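PDB 3RIQ: tailspike protein from Siphovirus 9NA, which probably binds the lipopolysaccharide of Salmonella as the phage's receptor-recognising tailspike and cleaves it as an endorhamnosidase. Local coordinates for residues I81-H86 and I156-P161; M85-T90 and A163-Y168; N372-E377 and I385-Y390. One frame throughout, in Å; residues are numbered along the deposited sequence.

Interaction 1: I81-H86 and I156-P161; sequences ISPHMH and IIFTHP
Two stacked corners of a right-handed parallel beta-helix meet where Ile-81, Ser-82 and Pro-83 lie against Thr-159, His-160 and Pro-161. Ile-81 pairs with Thr-159 as a parallel bridge, and Ser-82 N gives its hydrogen to Thr-159 O at 2.8 Å, with 150° at the hydrogen. Beyond this bridge both chains turn, Ser-82 and His-160 each taking left-handed backbone angles ahead of a proline, so the two bends repeat one another. Weaker CA-H...O contacts carry the pairing round the corner: Ser-82 CA is 3.5 Å from His-160 O, and Pro-161 CA is likewise 3.5 Å from Pro-83 O. One water binds the polar side chains, at 2.9 Å from Ser-82 OG, 2.8 Å from Thr-159 OG1 and 2.7 Å from His-160 ND1, lying in the plane of the imidazole. Thr-159 presents OG1 to it because this oxygen sits between the backbone N and carbonyl carbon (chi1 64°). Pro-83, rigid and apolar, sets CG 3.9 Å from Phe-158 CD2 and runs alongside Pro-161. The imidazole's other nitrogen, NE2, bonds Glu-179 of a second subunit. Strand 79-87 is flanked by strand 56-59, which shares backbone bonds with Ile-81, and by strand 156-159, which in turn pairs with 176-179, while Phe-158 packs against Leu-148 and Val-150 of strand 146-151.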
ATOM      1  N   ILE A  81      -5.822  19.274  25.785  1.00 11.77           N
ATOM      2  CA  ILE A  81      -5.421  19.926  24.529  1.00 11.41           C
ATOM      3  C   ILE A  81      -3.996  20.463  24.636  1.00 12.01           C
ATOM      4  O   ILE A  81      -3.694  21.342  25.461  1.00 11.86           O
ATOM      5  CB  ILE A  81      -6.388  21.085  24.202  1.00 11.99           C
ATOM      6  CG1 ILE A  81      -7.835  20.554  24.182  1.00 13.87           C
ATOM      7  CG2 ILE A  81      -6.026  21.753  22.885  1.00 13.00           C
ATOM      8  CD1 ILE A  81      -8.876  21.628  23.953  1.00 19.41           C
ATOM      9  N   SER A  82      -3.124  19.887  23.819  1.00 11.15           N
ATOM     10  CA  SER A  82      -1.712  20.276  23.717  1.00 11.53           C
ATOM     11  C   SER A  82      -0.939  20.342  25.037  1.00 11.30           C
ATOM     12  O   SER A  82      -0.190  21.269  25.253  1.00 12.01           O
ATOM     13  CB  SER A  82      -1.569  21.610  23.013  1.00 12.14           C
ATOM     14  OG  SER A  82      -2.193  21.579  21.733  1.00 14.65           O
ATOM     15  N   PRO A  83      -1.028  19.318  25.874  1.00 10.91           N
ATOM     16  CA  PRO A  83      -0.162  19.341  27.045  1.00 11.59           C
ATOM     17  C   PRO A  83       1.292  19.136  26.657  1.00 11.85           C
ATOM     18  O   PRO A  83       1.588  18.641  25.575  1.00 12.40           O
ATOM     19  CB  PRO A  83      -0.639  18.121  27.832  1.00 11.01           C
ATOM     20  CG  PRO A  83      -1.136  17.177  26.761  1.00 11.08           C
ATOM     21  CD  PRO A  83      -1.782  18.052  25.765  1.00 11.54           C
ATOM     22  N   HIS A  84       2.179  19.549  27.556  1.00 12.39           N
ATOM     23  CA  HIS A  84       3.624  19.411  27.351  1.00 11.69           C
ATOM     24  C   HIS A  84       4.314  19.023  28.656  1.00 12.23           C
ATOM     25  O   HIS A  84       4.315  19.802  29.593  1.00 13.63           O
ATOM     26  CB  HIS A  84       4.210  20.731  26.826  1.00 12.86           C
ATOM     27  CG  HIS A  84       5.639  20.634  26.374  1.00 12.59           C
ATOM     28  ND1 HIS A  84       6.066  21.178  25.181  1.00 16.57           N
ATOM     29  CD2 HIS A  84       6.745  20.095  26.956  1.00 14.98           C
ATOM     30  CE1 HIS A  84       7.369  20.961  25.045  1.00 15.46           C
ATOM     31  NE2 HIS A  84       7.806  20.326  26.117  1.00 14.99           N
ATOM     32  N   MET A  85       4.871  17.825  28.708  1.00 11.33           N
ATOM     33  CA  MET A  85       5.619  17.342  29.860  1.00 11.98           C
ATOM     34  C   MET A  85       7.105  17.623  29.667  1.00 12.14           C
ATOM     35  O   MET A  85       7.715  17.083  28.763  1.00 13.22           O
ATOM     36  CB  MET A  85       5.397  15.842  30.064  1.00 11.89           C
ATOM     37  CG  MET A  85       3.964  15.435  30.267  1.00 12.11           C
ATOM     38  SD  MET A  85       3.042  16.349  31.515  1.00 13.52           S
ATOM     39  CE  MET A  85       4.044  15.976  33.008  1.00 14.35           C
ATOM     40  N   HIS A  86       7.677  18.466  30.522  1.00 12.92           N
ATOM     41  CA  HIS A  86       9.072  18.883  30.405  1.00 12.85           C
ATOM     42  C   HIS A  86       9.884  18.526  31.666  1.00 12.96           C
ATOM     43  O   HIS A  86       9.506  18.875  32.769  1.00 13.03           O
ATOM     44  CB  HIS A  86       9.095  20.401  30.179  1.00 13.92           C
ATOM     45  CG  HIS A  86      10.391  20.945  29.626  1.00 13.23           C
ATOM     46  ND1 HIS A  86      11.599  20.824  30.291  1.00 14.37           N
ATOM     47  CD2 HIS A  86      10.647  21.680  28.510  1.00 14.42           C
ATOM     48  CE1 HIS A  86      12.550  21.413  29.579  1.00 15.72           C
ATOM     49  NE2 HIS A  86      11.996  21.956  28.504  1.00 14.72           N
ATOM     50  N   ILE A 156     -11.024   9.449  27.148  1.00 10.85           N
ATOM     51  CA  ILE A 156     -10.329  10.764  27.199  1.00 10.85           C
ATOM     52  C   ILE A 156      -9.607  10.954  25.907  1.00 10.59           C
ATOM     53  O   ILE A 156      -8.949  10.017  25.402  1.00 11.78           O
ATOM     54  CB  ILE A 156      -9.292  10.840  28.370  1.00 10.45           C
ATOM     55  CG1 ILE A 156      -9.881  10.250  29.668  1.00 11.56           C
ATOM     56  CG2 ILE A 156      -8.789  12.289  28.502  1.00 12.36           C
ATOM     57  CD1 ILE A 156     -11.035  11.046  30.300  1.00 11.36           C
ATOM     58  N   ILE A 157      -9.708  12.158  25.345  1.00 10.35           N
ATOM     59  CA  ILE A 157      -8.947  12.447  24.126  1.00 10.45           C
ATOM     60  C   ILE A 157      -7.823  13.418  24.450  1.00 10.53           C
ATOM     61  O   ILE A 157      -8.075  14.451  25.066  1.00 11.52           O
ATOM     62  CB  ILE A 157      -9.891  13.039  22.991  1.00 10.21           C
ATOM     63  CG1 ILE A 157     -11.051  12.066  22.684  1.00 12.06           C
ATOM     64  CG2 ILE A 157      -9.064  13.377  21.724  1.00 11.80           C
ATOM     65  CD1 ILE A 157     -12.058  12.615  21.693  1.00 12.26           C
ATOM     66  N   PHE A 158      -6.600  13.078  24.040  1.00 10.38           N
ATOM     67  CA  PHE A 158      -5.461  13.995  24.099  1.00 10.93           C
ATOM     68  C   PHE A 158      -5.175  14.450  22.679  1.00 11.33           C
ATOM     69  O   PHE A 158      -4.975  13.603  21.807  1.00 12.71           O
ATOM     70  CB  PHE A 158      -4.206  13.270  24.655  1.00 10.50           C
ATOM     71  CG  PHE A 158      -4.123  13.239  26.157  1.00 10.28           C
ATOM     72  CD1 PHE A 158      -5.115  12.615  26.920  1.00 11.82           C
ATOM     73  CD2 PHE A 158      -3.014  13.780  26.801  1.00 12.56           C
ATOM     74  CE1 PHE A 158      -5.044  12.612  28.354  1.00 11.86           C
ATOM     75  CE2 PHE A 158      -2.920  13.767  28.217  1.00 12.62           C
ATOM     76  CZ  PHE A 158      -3.951  13.153  28.997  1.00 11.33           C
ATOM     77  N   THR A 159      -5.093  15.748  22.453  1.00 10.40           N
ATOM     78  CA  THR A 159      -4.721  16.252  21.149  1.00 10.64           C
ATOM     79  C   THR A 159      -3.374  16.953  21.146  1.00 11.33           C
ATOM     80  O   THR A 159      -3.094  17.808  21.948  1.00 12.28           O
ATOM     81  CB  THR A 159      -5.811  17.153  20.525  1.00 10.60           C
ATOM     82  OG1 THR A 159      -6.032  18.350  21.300  1.00 11.26           O
ATOM     83  CG2 THR A 159      -7.101  16.372  20.437  1.00 12.98           C
ATOM     84  N   HIS A 160      -2.550  16.551  20.198  1.00 10.57           N
ATOM     85  CA  HIS A 160      -1.235  17.162  19.997  1.00  9.71           C
ATOM     86  C   HIS A 160      -0.368  17.257  21.242  1.00 11.09           C
ATOM     87  O   HIS A 160       0.225  18.298  21.529  1.00 10.95           O
ATOM     88  CB  HIS A 160      -1.369  18.539  19.326  1.00 10.78           C
ATOM     89  CG  HIS A 160      -2.265  18.546  18.121  1.00 10.37           C
ATOM     90  ND1 HIS A 160      -3.513  19.146  18.107  1.00 12.65           N
ATOM     91  CD2 HIS A 160      -2.075  18.042  16.879  1.00 11.04           C
ATOM     92  CE1 HIS A 160      -4.056  19.004  16.907  1.00 11.34           C
ATOM     93  NE2 HIS A 160      -3.204  18.330  16.145  1.00 12.04           N
ATOM     94  N   PRO A 161      -0.263  16.171  22.003  1.00 10.19           N
ATOM     95  CA  PRO A 161       0.625  16.236  23.162  1.00 11.09           C
ATOM     96  C   PRO A 161       2.081  16.361  22.793  1.00 10.91           C
ATOM     97  O   PRO A 161       2.517  15.782  21.811  1.00 10.87           O
ATOM     98  CB  PRO A 161       0.360  14.916  23.871  1.00 11.60           C
ATOM     99  CG  PRO A 161       0.017  13.939  22.729  1.00 10.98           C
ATOM    100  CD  PRO A 161      -0.845  14.827  21.818  1.00 10.70           C
TER
HETATM  101  O   HOH W   1      -4.435  20.462  20.302  1.00 12.85           O

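Interaction 2: M85-T90 and A163-Y168; sequences MHTKTT and ATMGGY
Thr-164 lays its side chain over one face of the His-86 imidazole. Its CB, 3.7 Å from the ring centroid and 22° off the normal, makes a CH-pi contact displaced toward the rim, with CD2 of His-86 at 3.4 Å. From CB the side chain forks: the methyl CG2 carries on over the ring to lie 3.6 Å from His-86 NE2, whereas OG1, anti to its own carbonyl carbon (chi1 -56°), bonds with His-84 NE2. A small branched residue suits this place, its carbons covering the ring and its hydroxyl serving a second histidine. The imidazole is held in turn by ND1, which donates to a lone pair of Thr-87 O at 2.8 Å, nearly in the ring plane. Beneath the side chains, parallel pairing stacks successive coils of the beta-helix: Thr-164 N donates to Met-85 O at 2.8 Å, and Thr-87 N to Thr-164 O at 3.0 Å in an almost straight bond of 170°. The chain then turns a corner at Thr-164 and Met-165, the latter with left-handed backbone angles, and strand 166-171 sets off along another face of the coil. Gly-166 passes with its CA 3.9 Å from Met-85 O, where a CB would run into that carbonyl oxygen. On the inward side Met-85 crosses the tyrosine obliquely, CG 3.7 Å from Tyr-168 CZ, its sulfur forming a Met-aromatic contact with that ring; the flexible thioether also packs on Ala-146 and Leu-148, and Tyr-168 OH bonds Glu-162 O.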
ATOM      1  N   MET A  85       4.871  17.825  28.708  1.00 11.33           N
ATOM      2  CA  MET A  85       5.619  17.342  29.860  1.00 11.98           C
ATOM      3  C   MET A  85       7.105  17.623  29.667  1.00 12.14           C
ATOM      4  O   MET A  85       7.715  17.083  28.763  1.00 13.22           O
ATOM      5  CB  MET A  85       5.397  15.842  30.064  1.00 11.89           C
ATOM      6  CG  MET A  85       3.964  15.435  30.267  1.00 12.11           C
ATOM      7  SD  MET A  85       3.042  16.349  31.515  1.00 13.52           S
ATOM      8  CE  MET A  85       4.044  15.976  33.008  1.00 14.35           C
ATOM      9  N   HIS A  86       7.677  18.466  30.522  1.00 12.92           N
ATOM     10  CA  HIS A  86       9.072  18.883  30.405  1.00 12.85           C
ATOM     11  C   HIS A  86       9.884  18.526  31.666  1.00 12.96           C
ATOM     12  O   HIS A  86       9.506  18.875  32.769  1.00 13.03           O
ATOM     13  CB  HIS A  86       9.095  20.401  30.179  1.00 13.92           C
ATOM     14  CG  HIS A  86      10.391  20.945  29.626  1.00 13.23           C
ATOM     15  ND1 HIS A  86      11.599  20.824  30.291  1.00 14.37           N
ATOM     16  CD2 HIS A  86      10.647  21.680  28.510  1.00 14.42           C
ATOM     17  CE1 HIS A  86      12.550  21.413  29.579  1.00 15.72           C
ATOM     18  NE2 HIS A  86      11.996  21.956  28.504  1.00 14.72           N
ATOM     19  N   THR A  87      10.997  17.844  31.500  1.00 12.83           N
ATOM     20  CA  THR A  87      11.883  17.567  32.622  1.00 13.85           C
ATOM     21  C   THR A  87      12.316  18.846  33.379  1.00 13.86           C
ATOM     22  O   THR A  87      12.432  19.944  32.777  1.00 14.82           O
ATOM     23  CB  THR A  87      13.133  16.770  32.118  1.00 13.08           C
ATOM     24  OG1 THR A  87      13.871  16.313  33.260  1.00 14.19           O
ATOM     25  CG2 THR A  87      14.052  17.628  31.195  1.00 15.10           C
ATOM     26  N   LYS A  88      12.573  18.724  34.676  1.00 14.74           N
ATOM     27  CA  LYS A  88      13.160  19.839  35.413  1.00 15.16           C
ATOM     28  C   LYS A  88      14.699  19.800  35.282  1.00 15.81           C
ATOM     29  O   LYS A  88      15.327  20.767  34.847  1.00 17.07           O
ATOM     30  CB  LYS A  88      12.688  19.826  36.876  1.00 15.71           C
ATOM     31  CG  LYS A  88      13.388  20.931  37.707  1.00 16.52           C
ATOM     32  CD  LYS A  88      12.791  21.095  39.120  1.00 20.91           C
ATOM     33  CE  LYS A  88      12.910  19.804  39.968  1.00 23.23           C
ATOM     34  NZ  LYS A  88      12.350  19.930  41.403  1.00 26.26           N
ATOM     35  N   THR A  89      15.285  18.657  35.600  1.00 16.90           N
ATOM     36  CA  THR A  89      16.731  18.433  35.482  1.00 17.67           C
ATOM     37  C   THR A  89      17.074  17.978  34.063  1.00 16.86           C
ATOM     38  O   THR A  89      16.362  17.170  33.495  1.00 15.97           O
ATOM     39  CB  THR A  89      17.173  17.307  36.473  1.00 18.03           C
ATOM     40  OG1 THR A  89      16.820  17.679  37.816  1.00 19.18           O
ATOM     41  CG2 THR A  89      18.686  17.075  36.426  1.00 18.80           C
ATOM     42  N   THR A  90      18.148  18.515  33.482  1.00 17.37           N
ATOM     43  CA  THR A  90      18.598  18.097  32.165  1.00 17.15           C
ATOM     44  C   THR A  90      19.311  16.746  32.309  1.00 17.72           C
ATOM     45  O   THR A  90      20.263  16.634  33.088  1.00 18.06           O
ATOM     46  CB  THR A  90      19.537  19.137  31.534  1.00 18.16           C
ATOM     47  OG1 THR A  90      18.818  20.376  31.372  1.00 18.70           O
ATOM     48  CG2 THR A  90      20.033  18.639  30.176  1.00 16.58           C
ATOM     49  N   ALA A 163       6.383  16.773  24.528  1.00 11.11           N
ATOM     50  CA  ALA A 163       7.240  16.418  25.676  1.00 11.42           C
ATOM     51  C   ALA A 163       8.678  16.839  25.407  1.00 12.00           C
ATOM     52  O   ALA A 163       9.136  16.795  24.266  1.00 12.32           O
ATOM     53  CB  ALA A 163       7.217  14.903  25.905  1.00 11.86           C
ATOM     54  N   THR A 164       9.385  17.166  26.474  1.00 12.32           N
ATOM     55  CA  THR A 164      10.824  17.404  26.390  1.00 12.37           C
ATOM     56  C   THR A 164      11.434  16.567  27.505  1.00 12.09           C
ATOM     57  O   THR A 164      11.419  16.961  28.669  1.00 12.01           O
ATOM     58  CB  THR A 164      11.177  18.899  26.541  1.00 12.82           C
ATOM     59  OG1 THR A 164      10.470  19.665  25.554  1.00 14.34           O
ATOM     60  CG2 THR A 164      12.698  19.133  26.345  1.00 14.66           C
ATOM     61  N   MET A 165      11.921  15.387  27.133  1.00 11.90           N
ATOM     62  CA  MET A 165      12.358  14.382  28.087  1.00 11.89           C
ATOM     63  C   MET A 165      11.198  14.067  29.055  1.00 12.05           C
ATOM     64  O   MET A 165      11.311  14.209  30.276  1.00 12.30           O
ATOM     65  CB  MET A 165      13.645  14.829  28.830  1.00 12.77           C
ATOM     66  CG  MET A 165      14.802  15.103  27.900  1.00 13.53           C
ATOM     67  SD  MET A 165      15.393  13.634  27.030  1.00 14.44           S
ATOM     68  CE  MET A 165      16.583  14.365  25.864  1.00 14.29           C
ATOM     69  N   GLY A 166      10.068  13.640  28.477  1.00 11.96           N
ATOM     70  CA  GLY A 166       8.844  13.389  29.222  1.00 11.50           C
ATOM     71  C   GLY A 166       7.996  12.390  28.463  1.00 11.46           C
ATOM     72  O   GLY A 166       8.314  11.963  27.342  1.00 11.86           O
ATOM     73  N   GLY A 167       6.878  12.045  29.052  1.00 11.38           N
ATOM     74  CA  GLY A 167       5.957  11.104  28.419  1.00 10.80           C
ATOM     75  C   GLY A 167       4.667  10.959  29.167  1.00 11.45           C
ATOM     76  O   GLY A 167       4.439  11.648  30.180  1.00 12.01           O
ATOM     77  N   TYR A 168       3.848  10.032  28.690  1.00 11.08           N
ATOM     78  CA  TYR A 168       2.474   9.872  29.138  1.00 10.54           C
ATOM     79  C   TYR A 168       2.225   8.421  29.469  1.00 11.59           C
ATOM     80  O   TYR A 168       2.424   7.517  28.624  1.00 12.34           O
ATOM     81  CB  TYR A 168       1.467  10.343  28.063  1.00 10.45           C
ATOM     82  CG  TYR A 168       1.640  11.822  27.773  1.00 11.20           C
ATOM     83  CD1 TYR A 168       0.848  12.780  28.415  1.00 10.21           C
ATOM     84  CD2 TYR A 168       2.620  12.267  26.870  1.00 11.99           C
ATOM     85  CE1 TYR A 168       1.036  14.132  28.167  1.00 10.39           C
ATOM     86  CE2 TYR A 168       2.817  13.609  26.622  1.00 11.43           C
ATOM     87  CZ  TYR A 168       2.034  14.543  27.281  1.00 11.08           C
ATOM     88  OH  TYR A 168       2.202  15.881  27.020  1.00 11.68           O
TER

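Interaction 3: N372-E377 and I385-Y390; sequences NQIVCE and IMVHAY
Ile-374 drives its CD1 methyl between two residues of the facing strand, coming 3.5 Å from Ile-385 CG2 and 3.6 Å from Val-387 CG2. The side chain is extended beyond CG1 (chi2 180°), which gives the methyl the reach for both. Against Ile-385 it crosses at a slant, while the Ile-374 and Val-387 side chains run antiparallel, each passing alongside the other. Branched aliphatic residues suit such a place, being bulky near the backbone and having nothing polar to bury. Gln-373 continues the contact with its aliphatic part, CG standing 3.8 Å from Val-387 CG1. A bend at chi2 (-76°) then carries its amide to Ala-389, whose CB lies 3.7 Å from Gln-373 CD and at nearly the same distance from the amide nitrogen and oxygen; the small alanine leaves room for this flat group. The buried amide oxygen, OE1, is satisfied by the backbone N of Ala-364. His-388, pointing away from 372-377, meets Arg-383 of a second subunit through ND1. Strand 374-376 pairs with 347-349 and 397-399, strand 381-388 with 355-362 and 402-409, so this is the inside of one coil of a right-handed parallel beta-helix, where side chains from different faces interlock across the apolar core.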
ATOM      1  N   ASN A 372      19.666 -14.481   8.343  1.00 16.58           N
ATOM      2  CA  ASN A 372      18.846 -14.533   7.135  1.00 16.33           C
ATOM      3  C   ASN A 372      18.034 -13.255   6.891  1.00 15.79           C
ATOM      4  O   ASN A 372      17.811 -12.470   7.809  1.00 15.14           O
ATOM      5  CB  ASN A 372      17.951 -15.768   7.214  1.00 15.97           C
ATOM      6  CG  ASN A 372      18.745 -17.031   7.407  1.00 17.35           C
ATOM      7  OD1 ASN A 372      19.708 -17.273   6.686  1.00 18.30           O
ATOM      8  ND2 ASN A 372      18.372 -17.818   8.363  1.00 17.35           N
ATOM      9  N   GLN A 373      17.635 -13.013   5.643  1.00 14.33           N
ATOM     10  CA  GLN A 373      16.856 -11.808   5.336  1.00 13.49           C
ATOM     11  C   GLN A 373      15.447 -11.908   5.886  1.00 13.91           C
ATOM     12  O   GLN A 373      14.989 -10.983   6.515  1.00 14.11           O
ATOM     13  CB  GLN A 373      16.813 -11.516   3.823  1.00 12.94           C
ATOM     14  CG  GLN A 373      18.219 -11.395   3.216  1.00 14.18           C
ATOM     15  CD  GLN A 373      18.906 -10.100   3.538  1.00 15.92           C
ATOM     16  OE1 GLN A 373      18.369  -9.026   3.288  1.00 14.60           O
ATOM     17  NE2 GLN A 373      20.114 -10.189   4.065  1.00 15.20           N
ATOM     18  N   ILE A 374      14.781 -13.027   5.640  1.00 13.68           N
ATOM     19  CA  ILE A 374      13.420 -13.287   6.105  1.00 13.40           C
ATOM     20  C   ILE A 374      13.441 -14.659   6.762  1.00 14.34           C
ATOM     21  O   ILE A 374      13.993 -15.622   6.201  1.00 15.12           O
ATOM     22  CB  ILE A 374      12.420 -13.258   4.929  1.00 13.32           C
ATOM     23  CG1 ILE A 374      12.287 -11.835   4.387  1.00 13.18           C
ATOM     24  CG2 ILE A 374      10.998 -13.762   5.358  1.00 15.27           C
ATOM     25  CD1 ILE A 374      11.320 -11.686   3.200  1.00 14.26           C
ATOM     26  N   VAL A 375      12.893 -14.726   7.968  1.00 13.64           N
ATOM     27  CA  VAL A 375      12.781 -15.980   8.723  1.00 13.77           C
ATOM     28  C   VAL A 375      11.350 -16.207   9.165  1.00 13.65           C
ATOM     29  O   VAL A 375      10.699 -15.269   9.678  1.00 14.16           O
ATOM     30  CB  VAL A 375      13.658 -15.957  10.017  1.00 14.42           C
ATOM     31  CG1 VAL A 375      13.392 -17.203  10.870  1.00 15.71           C
ATOM     32  CG2 VAL A 375      15.153 -15.842   9.659  1.00 15.14           C
ATOM     33  N   CYS A 376      10.865 -17.445   9.032  1.00 14.12           N
ATOM     34  CA  CYS A 376       9.638 -17.869   9.721  1.00 14.83           C
ATOM     35  C   CYS A 376       9.963 -19.172  10.414  1.00 14.96           C
ATOM     36  O   CYS A 376      10.541 -20.120   9.788  1.00 16.18           O
ATOM     37  CB  CYS A 376       8.479 -18.133   8.763  1.00 15.32           C
ATOM     38  SG  CYS A 376       7.969 -16.728   7.743  1.00 16.96           S
ATOM     39  N   GLU A 377       9.562 -19.255  11.679  1.00 16.56           N
ATOM     40  CA  GLU A 377       9.870 -20.401  12.518  1.00 18.15           C
ATOM     41  C   GLU A 377       8.771 -21.469  12.484  1.00 18.61           C
ATOM     42  O   GLU A 377       9.010 -22.624  12.866  1.00 20.64           O
ATOM     43  CB  GLU A 377      10.149 -19.960  13.978  1.00 18.93           C
ATOM     44  CG  GLU A 377      11.346 -19.067  14.147  1.00 25.18           C
ATOM     45  CD  GLU A 377      12.609 -19.804  14.471  1.00 32.41           C
ATOM     46  OE1 GLU A 377      12.654 -21.048  14.300  1.00 37.22           O
ATOM     47  OE2 GLU A 377      13.565 -19.144  14.940  1.00 36.71           O
ATOM     48  N   ILE A 385       6.702 -11.672  -2.060  1.00 12.73           N
ATOM     49  CA  ILE A 385       7.888 -11.448  -1.250  1.00 13.67           C
ATOM     50  C   ILE A 385       8.987 -10.925  -2.173  1.00 13.89           C
ATOM     51  O   ILE A 385       9.265 -11.529  -3.214  1.00 14.45           O
ATOM     52  CB  ILE A 385       8.334 -12.797  -0.600  1.00 12.72           C
ATOM     53  CG1 ILE A 385       7.163 -13.441   0.191  1.00 14.51           C
ATOM     54  CG2 ILE A 385       9.633 -12.593   0.234  1.00 14.81           C
ATOM     55  CD1 ILE A 385       6.606 -12.623   1.386  1.00 16.14           C
ATOM     56  N   MET A 386       9.619  -9.813  -1.798  1.00 13.58           N
ATOM     57  CA  MET A 386      10.770  -9.310  -2.554  1.00 13.83           C
ATOM     58  C   MET A 386      11.929  -9.150  -1.587  1.00 14.03           C
ATOM     59  O   MET A 386      11.793  -8.506  -0.538  1.00 14.46           O
ATOM     60  CB  MET A 386      10.433  -7.977  -3.241  1.00 13.96           C
ATOM     61  CG  MET A 386       9.397  -8.097  -4.365  1.00 15.78           C
ATOM     62  SD  MET A 386       9.336  -6.646  -5.408  1.00 17.79           S
ATOM     63  CE  MET A 386       8.677  -5.414  -4.310  1.00 18.01           C
ATOM     64  N   VAL A 387      13.065  -9.773  -1.899  1.00 13.03           N
ATOM     65  CA  VAL A 387      14.277  -9.607  -1.106  1.00 13.78           C
ATOM     66  C   VAL A 387      15.400  -9.037  -1.976  1.00 14.73           C
ATOM     67  O   VAL A 387      15.573  -9.446  -3.130  1.00 15.62           O
ATOM     68  CB  VAL A 387      14.709 -10.969  -0.543  1.00 13.76           C
ATOM     69  CG1 VAL A 387      16.077 -10.895   0.140  1.00 14.76           C
ATOM     70  CG2 VAL A 387      13.661 -11.470   0.478  1.00 16.19           C
ATOM     71  N   HIS A 388      16.172  -8.108  -1.435  1.00 14.35           N
ATOM     72  CA  HIS A 388      17.393  -7.663  -2.108  1.00 14.76           C
ATOM     73  C   HIS A 388      18.499  -7.630  -1.089  1.00 15.45           C
ATOM     74  O   HIS A 388      18.688  -6.632  -0.419  1.00 15.57           O
ATOM     75  CB  HIS A 388      17.214  -6.284  -2.759  1.00 15.25           C
ATOM     76  CG  HIS A 388      18.344  -5.902  -3.658  1.00 16.22           C
ATOM     77  ND1 HIS A 388      18.258  -4.868  -4.557  1.00 18.18           N
ATOM     78  CD2 HIS A 388      19.566  -6.464  -3.839  1.00 16.78           C
ATOM     79  CE1 HIS A 388      19.397  -4.776  -5.230  1.00 16.14           C
ATOM     80  NE2 HIS A 388      20.202  -5.742  -4.821  1.00 17.77           N
ATOM     81  N   ALA A 389      19.201  -8.747  -0.955  1.00 14.94           N
ATOM     82  CA  ALA A 389      20.290  -8.864   0.002  1.00 16.74           C
ATOM     83  C   ALA A 389      21.528  -8.215  -0.604  1.00 17.60           C
ATOM     84  O   ALA A 389      21.780  -8.363  -1.810  1.00 19.04           O
ATOM     85  CB  ALA A 389      20.550 -10.331   0.281  1.00 15.51           C
ATOM     86  N   TYR A 390      22.307  -7.513   0.209  1.00 19.30           N
ATOM     87  CA  TYR A 390      23.573  -6.910  -0.256  1.00 19.34           C
ATOM     88  C   TYR A 390      24.755  -7.744   0.231  1.00 20.07           C
ATOM     89  O   TYR A 390      25.925  -7.276   0.247  1.00 21.59           O
ATOM     90  CB  TYR A 390      23.679  -5.465   0.273  1.00 19.75           C
ATOM     91  CG  TYR A 390      22.719  -4.421  -0.320  1.00 19.30           C
ATOM     92  CD1 TYR A 390      21.628  -4.783  -1.129  1.00 18.92           C
ATOM     93  CD2 TYR A 390      22.854  -3.063   0.008  1.00 19.77           C
ATOM     94  CE1 TYR A 390      20.765  -3.824  -1.656  1.00 17.41           C
ATOM     95  CE2 TYR A 390      21.959  -2.096  -0.495  1.00 18.75           C
ATOM     96  CZ  TYR A 390      20.907  -2.492  -1.321  1.00 17.79           C
ATOM     97  OH  TYR A 390      20.003  -1.537  -1.827  1.00 18.71           O
TER

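How the interactions relate
Interactions 1 and 2 both hold strand 79-87 to the next coil, share Met-85 and His-86, and have centres about 13 Å apart; interaction 3 lies farther along the beta-helix, its centre about 40 Å from that of interaction 1. All three are mostly buried, but the first two include partly exposed residues at or beside corners of the coil, while every touching residue of interaction 3 is buried. Their chemistry follows: coil-to-coil stacking in 1 and 2 rests on backbone hydrogen bonds, supplemented by a bound water or an imidazole contact, whereas 3 joins two faces through side chains alone. Interactions 1 and 3 both reach a second subunit, and 156-161 also meets the third; interaction 2 touches no other chain.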